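Local coordinates for protein precorrin-6Y C5,15-methyltransferase (Decarboxylating) (Geobacter metallireducens, PDB 3E05) that probably transfers methyl groups from S-adenosyl-methionine to a precorrin in cobalamin biosynthesis, the part described being the C-terminal, CbiT-like domain of the longer CbiET protein, at residues 11-16 with 27-32; 20-25 with 74-79; 168-173 with 179-184. All blocks are in the same frame, centred on the assembly; numbering follows the deposited sequence.

Interaction 1: 11-16 with 27-32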
loop_
_atom_site.group_PDB
_atom_site.type_symbol
_atom_site.label_atom_id
_atom_site.label_comp_id
_atom_site.label_asym_id
_atom_site.label_seq_id
_atom_site.Cartn_x
_atom_site.Cartn_y
_atom_site.Cartn_z
ATOM N N ILE D 11 -9.283 -13.882 15.576
ATOM C CA ILE D 11 -9.538 -15.276 15.200
ATOM C C ILE D 11 -9.046 -15.471 13.766
ATOM O O ILE D 11 -9.333 -14.650 12.895
ATOM C CB ILE D 11 -11.045 -15.650 15.322
ATOM C CG1 ILE D 11 -11.560 -15.418 16.752
ATOM C CG2 ILE D 11 -11.273 -17.115 14.935
ATOM C CD1 ILE D 11 -13.076 -15.260 16.860
ATOM N N ASP D 12 -8.273 -16.530 13.530
ATOM C CA ASP D 12 -7.729 -16.823 12.205
ATOM C C ASP D 12 -8.846 -16.994 11.183
ATOM O O ASP D 12 -9.864 -17.632 11.482
ATOM C CB ASP D 12 -6.858 -18.081 12.240
ATOM C CG ASP D 12 -6.045 -18.256 10.975
ATOM O OD1 ASP D 12 -5.014 -17.568 10.834
ATOM O OD2 ASP D 12 -6.436 -19.078 10.122
ATOM N N ASP D 13 -8.653 -16.423 9.990
ATOM C CA ASP D 13 -9.646 -16.462 8.932
ATOM C C ASP D 13 -10.106 -17.890 8.623
ATOM O O ASP D 13 -11.310 -18.138 8.438
ATOM C CB ASP D 13 -9.095 -15.828 7.651
ATOM C CG ASP D 13 -8.962 -14.308 7.731
ATOM O OD1 ASP D 13 -9.562 -13.673 8.616
ATOM O OD2 ASP D 13 -8.255 -13.753 6.867
ATOM N N ASP D 14 -9.151 -18.821 8.632
ATOM C CA ASP D 14 -9.411 -20.210 8.257
ATOM C C ASP D 14 -10.180 -21.021 9.315
ATOM O O ASP D 14 -10.493 -22.193 9.103
ATOM C CB ASP D 14 -8.100 -20.884 7.840
ATOM C CG ASP D 14 -7.486 -20.239 6.595
ATOM O OD1 ASP D 14 -8.227 -19.602 5.809
ATOM O OD2 ASP D 14 -6.262 -20.361 6.398
ATOM N N GLU D 15 -10.497 -20.379 10.441
ATOM C CA GLU D 15 -11.321 -20.990 11.484
ATOM C C GLU D 15 -12.802 -20.746 11.235
ATOM O O GLU D 15 -13.645 -21.282 11.942
ATOM C CB GLU D 15 -10.953 -20.454 12.870
ATOM C CG GLU D 15 -9.570 -20.846 13.358
ATOM C CD GLU D 15 -9.498 -22.271 13.891
ATOM O OE1 GLU D 15 -10.554 -22.891 14.147
ATOM O OE2 GLU D 15 -8.371 -22.768 14.063
ATOM N N PHE D 16 -13.114 -19.918 10.240
ATOM C CA PHE D 16 -14.500 -19.616 9.905
ATOM C C PHE D 16 -14.931 -20.452 8.706
ATOM O O PHE D 16 -14.160 -20.635 7.760
ATOM C CB PHE D 16 -14.691 -18.131 9.550
ATOM C CG PHE D 16 -14.460 -17.185 10.696
ATOM C CD1 PHE D 16 -15.512 -16.813 11.527
ATOM C CD2 PHE D 16 -13.200 -16.650 10.933
ATOM C CE1 PHE D 16 -15.306 -15.933 12.601
ATOM C CE2 PHE D 16 -12.993 -15.758 11.986
ATOM C CZ PHE D 16 -14.048 -15.413 12.827
ATOM N N GLU D 27 -7.172 -8.704 9.765
ATOM C CA GLU D 27 -6.608 -7.374 9.973
ATOM C C GLU D 27 -7.627 -6.258 9.769
ATOM O O GLU D 27 -7.809 -5.396 10.654
ATOM C CB GLU D 27 -5.383 -7.182 9.080
ATOM C CG GLU D 27 -4.258 -8.223 9.327
ATOM C CD GLU D 27 -4.453 -9.555 8.600
ATOM O OE1 GLU D 27 -5.418 -9.741 7.807
ATOM O OE2 GLU D 27 -3.623 -10.446 8.847
ATOM N N VAL D 28 -8.309 -6.314 8.623
ATOM C CA VAL D 28 -9.356 -5.370 8.239
ATOM C C VAL D 28 -10.552 -5.464 9.215
ATOM O O VAL D 28 -11.138 -4.465 9.573
ATOM C CB VAL D 28 -9.771 -5.589 6.758
ATOM C CG1 VAL D 28 -11.146 -5.013 6.467
ATOM C CG2 VAL D 28 -8.730 -4.964 5.824
ATOM N N ARG D 29 -10.864 -6.671 9.661
ATOM C CA ARG D 29 -11.893 -6.881 10.676
ATOM C C ARG D 29 -11.575 -6.093 11.951
ATOM O O ARG D 29 -12.426 -5.427 12.474
ATOM C CB ARG D 29 -12.018 -8.372 10.996
ATOM C CG ARG D 29 -13.292 -8.765 11.731
ATOM C CD ARG D 29 -13.227 -10.244 12.121
ATOM N NE ARG D 29 -12.913 -11.108 10.983
ATOM C CZ ARG D 29 -12.103 -12.168 11.038
ATOM N NH1 ARG D 29 -11.512 -12.510 12.175
ATOM N NH2 ARG D 29 -11.867 -12.890 9.946
ATOM N N ALA D 30 -10.345 -6.207 12.443
ATOM C CA ALA D 30 -9.897 -5.476 13.639
ATOM C C ALA D 30 -10.052 -3.966 13.455
ATOM O O ALA D 30 -10.628 -3.302 14.306
ATOM C CB ALA D 30 -8.462 -5.822 13.978
ATOM N N VAL D 31 -9.576 -3.433 12.322
ATOM C CA VAL D 31 -9.731 -1.993 12.033
ATOM C C VAL D 31 -11.223 -1.596 11.968
ATOM O O VAL D 31 -11.615 -0.553 12.496
ATOM C CB VAL D 31 -9.040 -1.592 10.689
ATOM C CG1 VAL D 31 -9.112 -0.079 10.476
ATOM C CG2 VAL D 31 -7.579 -2.054 10.669
ATOM N N THR D 32 -12.033 -2.447 11.357
ATOM C CA THR D 32 -13.502 -2.220 11.245
ATOM C C THR D 32 -14.150 -2.106 12.640
ATOM O O THR D 32 -14.897 -1.150 12.917
ATOM C CB THR D 32 -14.159 -3.341 10.417
ATOM O OG1 THR D 32 -13.653 -3.306 9.085
ATOM C CG2 THR D 32 -15.687 -3.224 10.365
HETATM O O HOH W 1 -5.985 -12.401 7.039
#
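Arg29 reaches Ile11, Asp13 and Phe16 because its CG lies anti to the backbone N (chi1 -164°) and the chain, extended through chi2, bends at chi3, carrying the guanidinium off helix 26-35 and toward the loop 11-16. Phe16 comes from the opposite direction, its CG beside its own backbone N and anti to the carbonyl carbon. Arg29 was modelled in two conformers, and the account holds for one of them. Two nitrogens of the arginine do separate work. NH1 donates to Ile11 O at 3.1 Å, a fairly straight bond lying in the guanidinium plane. NH2 forms a salt bridge with Asp13 OD1 at 2.8 Å, but the N-H...O angle is only 116°, so the hydrogen bond is weak and the attraction is probably mainly one of charge; the carboxylate and guanidinium planes stand 65° apart. Phe16 CZ lies over one guanidinium face, toward its rim, and Phe16 CE2 is 3.6 Å from Arg29 NH1, the two planes being steeply inclined. An arginine suits this buried place because its flat head accepts an aromatic neighbour over a face and still donates at its rim. Its charge is shared further: Glu57 forms a second salt bridge with NH1, and Thr24 O probably accepts from NH2. On the Glu27 side of Asp13, a water donates to Asp13 OD2 at 2.6 Å and to Glu27 OE1 at 2.8 Å, bridging two carboxylates that would otherwise probably repel. The arrangement is a buried arginine tying an N-terminal loop to the first helix of a class I, Rossmann-like methyltransferase domain.

Interaction 2: 20-25 with 74-79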
loop_
_atom_site.group_PDB
_atom_site.type_symbol
_atom_site.label_atom_id
_atom_site.label_comp_id
_atom_site.label_asym_id
_atom_site.label_seq_id
_atom_site.Cartn_x
_atom_site.Cartn_y
_atom_site.Cartn_z
ATOM N N LYS D 20 -14.693 -18.306 -0.797
ATOM C CA LYS D 20 -13.613 -17.479 -1.332
ATOM C C LYS D 20 -14.117 -16.050 -1.576
ATOM O O LYS D 20 -15.216 -15.854 -2.106
ATOM C CB LYS D 20 -13.055 -18.106 -2.616
ATOM C CG LYS D 20 -11.970 -17.292 -3.314
ATOM C CD LYS D 20 -11.227 -18.111 -4.362
ATOM C CE LYS D 20 -10.027 -18.840 -3.763
ATOM N NZ LYS D 20 -8.950 -17.900 -3.323
ATOM N N LYS D 21 -13.324 -15.071 -1.127
ATOM C CA LYS D 21 -13.610 -13.629 -1.268
ATOM C C LYS D 21 -14.751 -13.080 -0.379
ATOM O O LYS D 21 -15.042 -11.882 -0.424
ATOM C CB LYS D 21 -13.821 -13.230 -2.746
ATOM C CG LYS D 21 -12.596 -13.390 -3.649
ATOM C CD LYS D 21 -11.655 -12.189 -3.548
ATOM C CE LYS D 21 -10.513 -12.266 -4.561
ATOM N NZ LYS D 21 -10.935 -11.909 -5.949
ATOM N N LEU D 22 -15.384 -13.935 0.427
ATOM C CA LEU D 22 -16.502 -13.498 1.270
ATOM C C LEU D 22 -16.080 -12.890 2.619
ATOM O O LEU D 22 -16.554 -11.822 2.984
ATOM C CB LEU D 22 -17.527 -14.628 1.482
ATOM C CG LEU D 22 -18.710 -14.331 2.420
ATOM C CD1 LEU D 22 -19.629 -13.270 1.838
ATOM C CD2 LEU D 22 -19.502 -15.593 2.788
ATOM N N ILE D 23 -15.202 -13.573 3.348
ATOM C CA ILE D 23 -14.851 -13.159 4.710
ATOM C C ILE D 23 -14.243 -11.740 4.776
ATOM O O ILE D 23 -13.543 -11.290 3.844
ATOM C CB ILE D 23 -13.932 -14.217 5.410
ATOM C CG1 ILE D 23 -14.111 -14.179 6.929
ATOM C CG2 ILE D 23 -12.440 -14.050 5.021
ATOM C CD1 ILE D 23 -13.235 -15.160 7.652
ATOM N N THR D 24 -14.567 -11.025 5.854
ATOM C CA THR D 24 -13.843 -9.809 6.235
ATOM C C THR D 24 -12.584 -10.350 6.889
ATOM O O THR D 24 -12.646 -10.936 7.975
ATOM C CB THR D 24 -14.664 -8.954 7.226
ATOM O OG1 THR D 24 -15.913 -8.619 6.626
ATOM C CG2 THR D 24 -13.942 -7.673 7.590
ATOM N N LYS D 25 -11.454 -10.194 6.211
ATOM C CA LYS D 25 -10.194 -10.800 6.652
ATOM C C LYS D 25 -9.753 -10.170 7.963
ATOM O O LYS D 25 -10.124 -9.046 8.253
ATOM C CB LYS D 25 -9.123 -10.637 5.581
ATOM C CG LYS D 25 -9.517 -11.266 4.228
ATOM C CD LYS D 25 -8.313 -11.493 3.338
ATOM C CE LYS D 25 -8.748 -11.691 1.903
ATOM N NZ LYS D 25 -9.423 -13.003 1.758
ATOM N N PRO D 74 -28.815 -18.270 1.252
ATOM C CA PRO D 74 -28.973 -19.589 1.902
ATOM C C PRO D 74 -27.668 -20.346 2.189
ATOM O O PRO D 74 -27.579 -21.045 3.203
ATOM C CB PRO D 74 -29.819 -20.382 0.894
ATOM C CG PRO D 74 -30.560 -19.357 0.118
ATOM C CD PRO D 74 -29.618 -18.179 0.014
ATOM N N GLN D 75 -26.671 -20.226 1.317
ATOM C CA GLN D 75 -25.376 -20.866 1.569
ATOM C C GLN D 75 -24.650 -20.178 2.730
ATOM O O GLN D 75 -24.036 -20.843 3.582
ATOM C CB GLN D 75 -24.498 -20.831 0.316
ATOM C CG GLN D 75 -23.188 -21.595 0.470
ATOM C CD GLN D 75 -22.202 -21.328 -0.648
ATOM O OE1 GLN D 75 -22.484 -20.573 -1.583
ATOM N NE2 GLN D 75 -21.031 -21.947 -0.555
ATOM N N TYR D 76 -24.745 -18.847 2.768
ATOM C CA TYR D 76 -24.074 -18.062 3.793
ATOM C C TYR D 76 -24.769 -18.205 5.144
ATOM O O TYR D 76 -24.125 -18.078 6.183
ATOM C CB TYR D 76 -23.953 -16.582 3.403
ATOM C CG TYR D 76 -23.260 -16.289 2.070
ATOM C CD1 TYR D 76 -22.522 -17.266 1.394
ATOM C CD2 TYR D 76 -23.321 -15.014 1.505
ATOM C CE1 TYR D 76 -21.896 -16.988 0.177
ATOM C CE2 TYR D 76 -22.694 -14.724 0.290
ATOM C CZ TYR D 76 -21.984 -15.716 -0.364
ATOM O OH TYR D 76 -21.351 -15.445 -1.561
ATOM N N LEU D 77 -26.077 -18.470 5.121
ATOM C CA LEU D 77 -26.843 -18.711 6.348
ATOM C C LEU D 77 -26.339 -19.926 7.125
ATOM O O LEU D 77 -26.264 -19.894 8.366
ATOM C CB LEU D 77 -28.328 -18.867 6.049
ATOM C CG LEU D 77 -29.126 -17.650 5.597
ATOM C CD1 LEU D 77 -30.461 -18.138 5.079
ATOM C CD2 LEU D 77 -29.306 -16.636 6.716
ATOM N N GLY D 78 -25.984 -20.980 6.386
ATOM C CA GLY D 78 -25.413 -22.189 6.969
ATOM C C GLY D 78 -24.040 -21.965 7.571
ATOM O O GLY D 78 -23.737 -22.506 8.653
ATOM N N PHE D 79 -23.217 -21.164 6.884
ATOM C CA PHE D 79 -21.910 -20.727 7.405
ATOM C C PHE D 79 -22.106 -20.023 8.743
ATOM O O PHE D 79 -21.439 -20.355 9.725
ATOM C CB PHE D 79 -21.215 -19.738 6.451
ATOM C CG PHE D 79 -20.802 -20.316 5.129
ATOM C CD1 PHE D 79 -20.403 -21.643 5.006
ATOM C CD2 PHE D 79 -20.764 -19.499 3.999
ATOM C CE1 PHE D 79 -20.006 -22.157 3.757
ATOM C CE2 PHE D 79 -20.370 -19.998 2.757
ATOM C CZ PHE D 79 -19.986 -21.327 2.637
#
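Leu22 meets Tyr76 through a CH-pi contact in which the methyl CD2 sits over the centre of the ring. Leu22 CD2 lies 3.7 Å from the centroid of the Tyr76 ring and only 9° off its normal, so the methyl carbon stands almost directly above the ring centre. The leucine can do this because its CG is anti to the backbone N (chi1 176°), which sends the forked end out from the loop 20-25 toward helix 74-86.

Ordinary apolar packing completes the contact. The other branch of the fork, Leu22 CD1, lies over the same face, near the rim, 3.7 Å from Tyr76 CE2. One turn further along the helix, Phe79 gives a lighter touch, with its CD2 at 4.3 Å from Leu22 CD2. A forked aliphatic end suits this place because its two methyls spread over one ring face while CD2 also brushes Phe79.

The contact joins the loop before helix 26-35 to the start of helix 74-86, which follows strand 66-71 of the Rossmann-like sheet. Around the pair, Leu22 also packs on Ser51, and Tyr76 on Glu71 at the end of that strand.

No hydrogen bond or salt bridge links the two segments, and all three touching residues are partly exposed. The chemistry implies a small hydrophobic contact near the surface, held by dispersion and removal of apolar surface from water, with no polar bond of its own and a geometry set by the fit of two methyls to one ring face.

Interaction 3: 168-173 with 179-184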
loop_
_atom_site.group_PDB
_atom_site.type_symbol
_atom_site.label_atom_id
_atom_site.label_comp_id
_atom_site.label_asym_id
_atom_site.label_seq_id
_atom_site.Cartn_x
_atom_site.Cartn_y
_atom_site.Cartn_z
ATOM N N ASN D 168 -4.387 -1.331 3.181
ATOM C CA ASN D 168 -3.659 -2.295 2.371
ATOM C C ASN D 168 -2.807 -3.151 3.297
ATOM O O ASN D 168 -2.012 -2.621 4.070
ATOM C CB ASN D 168 -2.771 -1.595 1.336
ATOM C CG ASN D 168 -3.486 -1.364 0.009
ATOM O OD1 ASN D 168 -3.653 -2.282 -0.784
ATOM N ND2 ASN D 168 -3.907 -0.124 -0.231
ATOM N N VAL D 169 -2.968 -4.469 3.192
ATOM C CA VAL D 169 -2.235 -5.422 4.037
ATOM C C VAL D 169 -1.459 -6.392 3.147
ATOM O O VAL D 169 -2.036 -6.999 2.240
ATOM C CB VAL D 169 -3.223 -6.239 4.923
ATOM C CG1 VAL D 169 -2.487 -7.349 5.680
ATOM C CG2 VAL D 169 -4.018 -5.311 5.891
ATOM N N ALA D 170 -0.156 -6.542 3.390
ATOM C CA ALA D 170 0.622 -7.617 2.744
ATOM C C ALA D 170 1.223 -8.466 3.833
ATOM O O ALA D 170 1.776 -7.922 4.776
ATOM C CB ALA D 170 1.715 -7.048 1.884
ATOM N N LYS D 171 1.111 -9.786 3.709
ATOM C CA LYS D 171 1.580 -10.718 4.744
ATOM C C LYS D 171 2.530 -11.767 4.194
ATOM O O LYS D 171 2.362 -12.226 3.073
ATOM C CB LYS D 171 0.406 -11.493 5.328
ATOM C CG LYS D 171 -0.486 -10.733 6.250
ATOM C CD LYS D 171 -1.160 -11.720 7.187
ATOM C CE LYS D 171 -2.234 -12.518 6.480
ATOM N NZ LYS D 171 -3.182 -13.068 7.460
ATOM N N THR D 172 3.482 -12.194 5.012
ATOM C CA THR D 172 4.316 -13.339 4.645
ATOM C C THR D 172 3.627 -14.646 5.006
ATOM O O THR D 172 2.854 -14.705 5.965
ATOM C CB THR D 172 5.681 -13.316 5.337
ATOM O OG1 THR D 172 5.493 -13.236 6.752
ATOM C CG2 THR D 172 6.518 -12.130 4.858
ATOM N N LYS D 173 3.909 -15.692 4.237
ATOM C CA LYS D 173 3.757 -17.060 4.717
ATOM C C LYS D 173 4.671 -18.017 3.958
ATOM O O LYS D 173 5.651 -17.597 3.342
ATOM C CB LYS D 173 2.301 -17.513 4.592
ATOM C CG LYS D 173 1.892 -17.902 3.181
ATOM C CD LYS D 173 0.393 -18.131 3.085
ATOM C CE LYS D 173 0.049 -19.069 1.937
ATOM N NZ LYS D 173 0.258 -20.496 2.304
ATOM N N LYS D 179 10.055 -16.316 2.438
ATOM C CA LYS D 179 9.081 -15.418 3.054
ATOM C C LYS D 179 8.700 -14.297 2.106
ATOM O O LYS D 179 9.216 -13.177 2.203
ATOM C CB LYS D 179 9.630 -14.809 4.342
ATOM C CG LYS D 179 9.644 -15.750 5.507
ATOM C CD LYS D 179 9.671 -14.977 6.808
ATOM C CE LYS D 179 9.164 -15.836 7.951
ATOM N NZ LYS D 179 7.945 -16.641 7.602
ATOM N N MET D 180 7.787 -14.610 1.196
ATOM C CA MET D 180 7.275 -13.662 0.218
ATOM C C MET D 180 6.058 -12.922 0.799
ATOM O O MET D 180 5.195 -13.552 1.416
ATOM C CB MET D 180 6.851 -14.455 -1.016
ATOM C CG MET D 180 6.381 -13.641 -2.210
ATOM S SD MET D 180 6.055 -14.734 -3.601
ATOM C CE MET D 180 4.362 -15.201 -3.300
ATOM N N PHE D 181 5.977 -11.610 0.578
ATOM C CA PHE D 181 4.758 -10.843 0.924
ATOM C C PHE D 181 3.664 -11.038 -0.105
ATOM O O PHE D 181 3.865 -10.784 -1.294
ATOM C CB PHE D 181 5.051 -9.349 1.063
ATOM C CG PHE D 181 5.840 -8.992 2.289
ATOM C CD1 PHE D 181 5.193 -8.719 3.484
ATOM C CD2 PHE D 181 7.238 -8.935 2.243
ATOM C CE1 PHE D 181 5.914 -8.377 4.618
ATOM C CE2 PHE D 181 7.965 -8.586 3.376
ATOM C CZ PHE D 181 7.298 -8.312 4.564
ATOM N N GLU D 182 2.508 -11.491 0.356
ATOM C CA GLU D 182 1.345 -11.598 -0.488
ATOM C C GLU D 182 0.352 -10.530 -0.053
ATOM O O GLU D 182 0.047 -10.424 1.121
ATOM C CB GLU D 182 0.727 -12.992 -0.375
ATOM C CG GLU D 182 1.735 -14.111 -0.576
ATOM C CD GLU D 182 1.064 -15.444 -0.819
ATOM O OE1 GLU D 182 0.596 -15.679 -1.955
ATOM O OE2 GLU D 182 0.998 -16.251 0.128
ATOM N N SER D 183 -0.141 -9.759 -1.015
ATOM C CA SER D 183 -1.062 -8.663 -0.755
ATOM C C SER D 183 -2.487 -9.159 -0.742
ATOM O O SER D 183 -2.891 -9.982 -1.566
ATOM C CB SER D 183 -0.946 -7.585 -1.848
ATOM O OG SER D 183 0.330 -6.983 -1.825
ATOM N N HIS D 184 -3.248 -8.650 0.215
ATOM C CA HIS D 184 -4.704 -8.718 0.155
ATOM C C HIS D 184 -5.143 -7.604 -0.769
ATOM O O HIS D 184 -4.412 -6.638 -0.982
ATOM C CB HIS D 184 -5.312 -8.436 1.528
ATOM C CG HIS D 184 -5.084 -9.512 2.539
ATOM N ND1 HIS D 184 -5.075 -9.263 3.895
ATOM C CD2 HIS D 184 -4.886 -10.843 2.398
ATOM C CE1 HIS D 184 -4.877 -10.393 4.548
ATOM N NE2 HIS D 184 -4.763 -11.368 3.664
HETATM O O HOH W 2 -2.807 -4.655 0.031
#
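Lys171 and Glu182 form the antiparallel hydrogen-bonded pair at the heart of a beta hairpin, in which strand 161-173 turns back into strand 180-193. Glu182 N donates to Lys171 O at 2.8 Å, almost perfectly straight, and Lys171 N returns a bond to Glu182 O. Farther along, His184 N reaches Val169 O at 2.9 Å. Between these pairs Ala170 faces Ser183 in a non-hydrogen-bonded pair, where the alpha carbons approach to 4.0 Å; small residues suit such closeness.

The closest side-chain packing is that of Thr172 on Phe181. Thr172 CG2 stands over the centre of the Phe181 ring, 3.8 Å from its centroid, in a CH-pi contact. With chi1 at 56°, Thr172 directs OG1 elsewhere, to Val164 N of the second subunit, and leaves the methyl for the ring. The second subunit also packs on Phe181 and pairs with Asn168, Ala170 and Lys171 along the strand edge, extending the sheet across the interface. Ser183 OG hydrogen-bonds to His184 O of the third subunit.

The other face, with Lys171, Lys173, Met180 and Glu182, is looser. Long flexible side chains fit here: the aliphatic part of the poorly ordered Lys173 crosses the carboxylate of Glu182, but their charged ends stay apart, Lys173 NZ lying 4.8 Å from Glu182 OE2, an attraction at a distance at most. Lys171 instead gives its NZ to Glu27 of helix 26-35, while its CE passes the imidazole of His184. Val169 lies alongside that imidazole and points the same way, its CG1 3.7 Å from His184 ND1.

How the interactions relate
Interaction 1 is the buried contact, interaction 2 a surface one, and interaction 3 partly buried, its centre about 23 Å from the centre of the chain in a hairpin reaching into the tetramer. Their chemistry follows: charge and hydrogen bonds around an enclosed guanidinium, apolar packing between loop and helix, then backbone pairing. Interactions 1 and 2 share the N-terminal region and meet around Arg29, where Ile23 also packs on Phe16. Helix 26-35 joins interaction 1 to interaction 3 at Glu27, and interactions 1 and 3 both touch the second subunit. Interactions 2 and 3 meet more lightly, where Lys25 packs on His184.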